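Local coordinates for epoxyqueuosine reductase (Streptococcus thermophilus, PDB 5D6S), which belongs to the QueG family of iron-sulfur proteins and holds cobalamin together with iron/sulfur clusters in one chain, at residues 251-263 against 321-333. Numbering follows the deposited sequence.
Sequences EFRKKIKTVIYGC and LQRNAIIALANLH. With SF4 (iron/sulfur cluster), chain G.
The amide of N331 reaches from the last turn of helix 318-331 to two backbone carbonyls, one in the last turn of helix 250-255 and one just beyond it. Its ND2 donates to R253 O at 2.8 Å and to K257 O at 2.8 Å, both bonds nearly straight and both acceptors close to the amide plane, so the two N-H groups are spent and the rotation of the amide is fixed. The approach to K257 O is along a lone pair, while that to R253 O is tilted from the carbonyl plane.

Two turns back along the same helix, N324 gives ND2 to I260 O at 2.7 Å, a more bent bond coming from above the carbonyl plane; ND2 also donates to T242 O. Of these two asparagines on one helix face, N331 thus holds the chain before the type II' turn from I256 to V259 and within it, and N324 holds it just after. This links the helical C-terminal region to the double-cluster 4Fe-4S domain: a few residues on, C263 SG binds FE2 of the iron/sulfur cluster at 2.3 Å.

Apolar groups fill in between the amides. The CD1 of I256 meets I327 CG2 at 3.7 Å, the two side chains crossing at about a right angle. I260 points at the helix, and with CG2 anti to its carbonyl carbon (chi1 68°) that methyl lies 3.9 Å from A328 CB. At the two ends, the side chains of T258 and L332 cross at about a right angle, CG2 against CD2, and L321 CD2 comes obliquely to Y261 CD1 at 3.6 Å.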
loop_
_atom_site.group_PDB
_atom_site.type_symbol
_atom_site.label_atom_id
_atom_site.label_comp_id
_atom_site.label_asym_id
_atom_site.label_seq_id
_atom_site.Cartn_x
_atom_site.Cartn_y
_atom_site.Cartn_z
ATOM N N GLU A 251 16.615 1.236 10.743
ATOM C CA GLU A 251 16.929 0.407 9.589
ATOM C C GLU A 251 16.171 0.834 8.335
ATOM O O GLU A 251 16.726 0.822 7.227
ATOM C CB GLU A 251 16.617 -1.052 9.880
ATOM C CG GLU A 251 16.963 -2.005 8.739
ATOM C CD GLU A 251 16.549 -3.442 9.007
ATOM O OE1 GLU A 251 16.346 -3.812 10.197
ATOM O OE2 GLU A 251 16.427 -4.204 8.016
ATOM N N PHE A 252 14.892 1.150 8.497
ATOM C CA PHE A 252 14.022 1.345 7.330
ATOM C C PHE A 252 14.087 2.735 6.733
ATOM O O PHE A 252 13.672 2.921 5.607
ATOM C CB PHE A 252 12.575 1.004 7.665
ATOM C CG PHE A 252 12.426 -0.295 8.352
ATOM C CD1 PHE A 252 12.782 -1.457 7.717
ATOM C CD2 PHE A 252 11.940 -0.362 9.637
ATOM C CE1 PHE A 252 12.655 -2.682 8.345
ATOM C CE2 PHE A 252 11.807 -1.577 10.279
ATOM C CZ PHE A 252 12.171 -2.744 9.626
ATOM N N ARG A 253 14.614 3.697 7.485
ATOM C CA ARG A 253 14.676 5.080 7.047
ATOM C C ARG A 253 15.472 5.204 5.746
ATOM O O ARG A 253 14.961 5.716 4.724
ATOM C CB ARG A 253 15.304 5.947 8.124
ATOM C CG ARG A 253 14.507 5.968 9.431
ATOM C CD ARG A 253 15.136 6.840 10.503
ATOM N NE ARG A 253 14.547 6.618 11.814
ATOM C CZ ARG A 253 14.981 7.181 12.934
ATOM N NH1 ARG A 253 15.984 8.025 12.937
ATOM N NH2 ARG A 253 14.394 6.913 14.063
ATOM N N LYS A 254 16.710 4.723 5.780
ATOM C CA LYS A 254 17.582 4.775 4.610
ATOM C C LYS A 254 16.927 4.043 3.418
ATOM O O LYS A 254 17.002 4.478 2.271
ATOM C CB LYS A 254 18.914 4.149 4.965
ATOM C CG LYS A 254 20.062 4.592 4.099
ATOM C CD LYS A 254 21.333 3.853 4.509
ATOM C CE LYS A 254 22.431 3.984 3.458
ATOM N NZ LYS A 254 23.641 3.194 3.827
ATOM N N LYS A 255 16.211 2.969 3.719
ATOM C CA LYS A 255 15.703 2.091 2.688
ATOM C C LYS A 255 14.458 2.533 1.950
ATOM O O LYS A 255 14.193 2.024 0.857
ATOM C CB LYS A 255 15.467 0.697 3.269
ATOM C CG LYS A 255 16.718 0.117 3.912
ATOM C CD LYS A 255 16.531 -1.341 4.273
ATOM C CE LYS A 255 17.816 -1.933 4.789
ATOM N NZ LYS A 255 17.612 -3.324 5.274
ATOM N N ILE A 256 13.658 3.422 2.518
ATOM C CA ILE A 256 12.483 3.904 1.774
ATOM C C ILE A 256 12.935 4.881 0.708
ATOM O O ILE A 256 12.121 5.301 -0.131
ATOM C CB ILE A 256 11.386 4.543 2.631
ATOM C CG1 ILE A 256 11.860 5.830 3.301
ATOM C CG2 ILE A 256 10.926 3.588 3.719
ATOM C CD1 ILE A 256 10.730 6.649 3.898
ATOM N N LYS A 257 14.236 5.200 0.699
ATOM C CA LYS A 257 14.822 6.139 -0.269
ATOM C C LYS A 257 13.948 7.361 -0.323
ATOM O O LYS A 257 13.809 8.045 0.684
ATOM C CB LYS A 257 14.999 5.482 -1.635
ATOM C CG LYS A 257 16.070 4.393 -1.670
ATOM C CD LYS A 257 16.416 4.031 -3.104
ATOM C CE LYS A 257 17.826 3.458 -3.238
ATOM N NZ LYS A 257 17.925 2.081 -2.693
ATOM N N THR A 258 13.283 7.593 -1.444
ATOM C CA THR A 258 12.354 8.734 -1.570
ATOM C C THR A 258 10.907 8.294 -1.723
ATOM O O THR A 258 10.035 9.093 -1.978
ATOM C CB THR A 258 12.728 9.621 -2.782
ATOM O OG1 THR A 258 12.651 8.853 -3.993
ATOM C CG2 THR A 258 14.141 10.161 -2.618
ATOM N N VAL A 259 10.646 7.011 -1.545
ATOM C CA VAL A 259 9.283 6.488 -1.657
ATOM C C VAL A 259 8.593 6.683 -0.322
ATOM O O VAL A 259 8.837 5.907 0.613
ATOM C CB VAL A 259 9.263 4.993 -2.049
ATOM C CG1 VAL A 259 7.840 4.522 -2.213
ATOM C CG2 VAL A 259 10.002 4.766 -3.363
ATOM N N ILE A 260 7.736 7.702 -0.246
ATOM C CA ILE A 260 7.125 8.109 1.009
ATOM C C ILE A 260 5.803 7.432 1.322
ATOM O O ILE A 260 5.183 7.709 2.341
ATOM C CB ILE A 260 6.889 9.632 1.085
ATOM C CG1 ILE A 260 5.826 10.074 0.097
ATOM C CG2 ILE A 260 8.202 10.388 0.915
ATOM C CD1 ILE A 260 5.577 11.569 0.085
ATOM N N TYR A 261 5.370 6.539 0.457
ATOM C CA TYR A 261 4.164 5.733 0.711
ATOM C C TYR A 261 4.181 4.444 -0.123
ATOM O O TYR A 261 4.266 4.480 -1.346
ATOM C CB TYR A 261 2.879 6.516 0.414
ATOM C CG TYR A 261 1.661 5.797 0.927
ATOM C CD1 TYR A 261 1.340 5.833 2.271
ATOM C CD2 TYR A 261 0.856 5.032 0.081
ATOM C CE1 TYR A 261 0.247 5.140 2.776
ATOM C CE2 TYR A 261 -0.253 4.355 0.571
ATOM C CZ TYR A 261 -0.542 4.401 1.932
ATOM O OH TYR A 261 -1.610 3.704 2.463
ATOM N N GLY A 262 4.126 3.303 0.549
ATOM C CA GLY A 262 4.154 2.023 -0.142
ATOM C C GLY A 262 5.541 1.644 -0.618
ATOM O O GLY A 262 6.521 2.372 -0.402
ATOM N N CYS A 263 5.603 0.461 -1.228
ATOM C CA CYS A 263 6.780 -0.083 -1.840
ATOM C C CYS A 263 6.315 -0.928 -3.021
ATOM O O CYS A 263 5.372 -1.713 -2.894
ATOM C CB CYS A 263 7.552 -0.923 -0.809
ATOM S SG CYS A 263 9.010 -1.801 -1.394
ATOM N N LEU A 321 2.865 10.659 6.425
ATOM C CA LEU A 321 3.480 11.093 5.179
ATOM C C LEU A 321 4.511 12.181 5.382
ATOM O O LEU A 321 5.567 12.124 4.779
ATOM C CB LEU A 321 2.407 11.550 4.187
ATOM C CG LEU A 321 1.340 10.477 3.916
ATOM C CD1 LEU A 321 0.356 10.972 2.880
ATOM C CD2 LEU A 321 1.990 9.190 3.432
ATOM N N GLN A 322 4.235 13.163 6.244
ATOM C CA GLN A 322 5.213 14.219 6.484
ATOM C C GLN A 322 6.454 13.668 7.188
ATOM O O GLN A 322 7.571 14.074 6.878
ATOM C CB GLN A 322 4.580 15.381 7.236
ATOM C CG GLN A 322 3.563 16.112 6.358
ATOM C CD GLN A 322 2.857 17.270 7.040
ATOM O OE1 GLN A 322 2.699 17.288 8.265
ATOM N NE2 GLN A 322 2.404 18.237 6.240
ATOM N N ARG A 323 6.261 12.732 8.123
ATOM C CA ARG A 323 7.398 12.032 8.695
ATOM C C ARG A 323 8.257 11.442 7.559
ATOM O O ARG A 323 9.465 11.593 7.539
ATOM C CB ARG A 323 6.950 10.895 9.668
ATOM C CG ARG A 323 8.015 9.813 9.813
ATOM C CD ARG A 323 7.888 8.846 10.963
ATOM N NE ARG A 323 6.988 7.667 10.908
ATOM C CZ ARG A 323 6.310 7.180 9.877
ATOM N NH1 ARG A 323 6.347 7.696 8.659
ATOM N NH2 ARG A 323 5.551 6.128 10.079
ATOM N N ASN A 324 7.603 10.710 6.655
ATOM C CA ASN A 324 8.289 10.036 5.567
ATOM C C ASN A 324 8.998 11.026 4.650
ATOM O O ASN A 324 10.092 10.763 4.162
ATOM C CB ASN A 324 7.308 9.205 4.733
ATOM C CG ASN A 324 6.664 8.100 5.535
ATOM O OD1 ASN A 324 7.167 7.716 6.586
ATOM N ND2 ASN A 324 5.559 7.571 5.044
ATOM N N ALA A 325 8.379 12.174 4.451
ATOM C CA ALA A 325 8.941 13.193 3.602
ATOM C C ALA A 325 10.207 13.735 4.212
ATOM O O ALA A 325 11.179 14.012 3.495
ATOM C CB ALA A 325 7.919 14.312 3.365
ATOM N N ILE A 326 10.213 13.905 5.535
ATOM C CA ILE A 326 11.444 14.322 6.238
ATOM C C ILE A 326 12.516 13.280 6.001
ATOM O O ILE A 326 13.676 13.601 5.727
ATOM C CB ILE A 326 11.209 14.518 7.728
ATOM C CG1 ILE A 326 10.367 15.772 7.941
ATOM C CG2 ILE A 326 12.533 14.662 8.456
ATOM C CD1 ILE A 326 9.693 15.796 9.282
ATOM N N ILE A 327 12.113 12.022 6.039
ATOM C CA ILE A 327 13.058 10.965 5.791
ATOM C C ILE A 327 13.599 11.029 4.362
ATOM O O ILE A 327 14.796 10.803 4.135
ATOM C CB ILE A 327 12.457 9.610 6.112
ATOM C CG1 ILE A 327 12.233 9.515 7.630
ATOM C CG2 ILE A 327 13.387 8.498 5.657
ATOM C CD1 ILE A 327 11.314 8.389 8.077
ATOM N N ALA A 328 12.725 11.291 3.404
ATOM C CA ALA A 328 13.141 11.378 2.007
ATOM C C ALA A 328 14.155 12.491 1.859
ATOM O O ALA A 328 15.242 12.289 1.305
ATOM C CB ALA A 328 11.938 11.654 1.111
ATOM N N LEU A 329 13.810 13.669 2.381
ATOM C CA LEU A 329 14.743 14.796 2.365
ATOM C C LEU A 329 16.106 14.447 2.981
ATOM O O LEU A 329 17.140 14.884 2.477
ATOM C CB LEU A 329 14.151 15.988 3.090
ATOM C CG LEU A 329 13.031 16.613 2.303
ATOM C CD1 LEU A 329 12.327 17.643 3.180
ATOM C CD2 LEU A 329 13.538 17.253 1.029
ATOM N N ALA A 330 16.111 13.663 4.057
ATOM C CA ALA A 330 17.370 13.247 4.620
ATOM C C ALA A 330 18.115 12.286 3.665
ATOM O O ALA A 330 19.313 12.398 3.469
ATOM C CB ALA A 330 17.142 12.605 5.969
ATOM N N ASN A 331 17.388 11.348 3.070
ATOM C CA ASN A 331 17.972 10.436 2.087
ATOM C C ASN A 331 18.517 11.115 0.828
ATOM O O ASN A 331 19.459 10.617 0.217
ATOM C CB ASN A 331 16.953 9.367 1.692
ATOM C CG ASN A 331 16.777 8.341 2.777
ATOM O OD1 ASN A 331 17.636 8.220 3.680
ATOM N ND2 ASN A 331 15.672 7.603 2.727
ATOM N N LEU A 332 17.946 12.257 0.456
ATOM C CA LEU A 332 18.507 13.090 -0.593
ATOM C C LEU A 332 19.618 14.052 -0.143
ATOM O O LEU A 332 20.130 14.798 -0.983
ATOM C CB LEU A 332 17.405 13.914 -1.248
ATOM C CG LEU A 332 16.332 13.082 -1.932
ATOM C CD1 LEU A 332 15.115 13.937 -2.222
ATOM C CD2 LEU A 332 16.877 12.462 -3.211
ATOM N N HIS A 333 19.996 14.053 1.141
ATOM C CA HIS A 333 20.996 15.012 1.667
ATOM C C HIS A 333 20.711 16.484 1.314
ATOM O O HIS A 333 21.642 17.263 1.057
ATOM C CB HIS A 333 22.378 14.629 1.163
ATOM C CG HIS A 333 22.684 13.185 1.353
ATOM N ND1 HIS A 333 23.030 12.662 2.579
ATOM C CD2 HIS A 333 22.663 12.145 0.487
ATOM C CE1 HIS A 333 23.204 11.359 2.463
ATOM N NE2 HIS A 333 22.991 11.021 1.204
HETATM FE FE1 SF4 G . 7.457 -5.162 1.056
HETATM FE FE2 SF4 G . 9.003 -3.909 -0.584
HETATM FE FE3 SF4 G . 7.730 -6.049 -1.365
HETATM FE FE4 SF4 G . 9.700 -6.262 0.270
HETATM S S1 SF4 G . 9.753 -5.551 -1.688
HETATM S S2 SF4 G . 7.816 -7.145 0.420
HETATM S S3 SF4 G . 9.433 -4.431 1.371
HETATM S S4 SF4 G . 6.901 -4.212 -0.747
#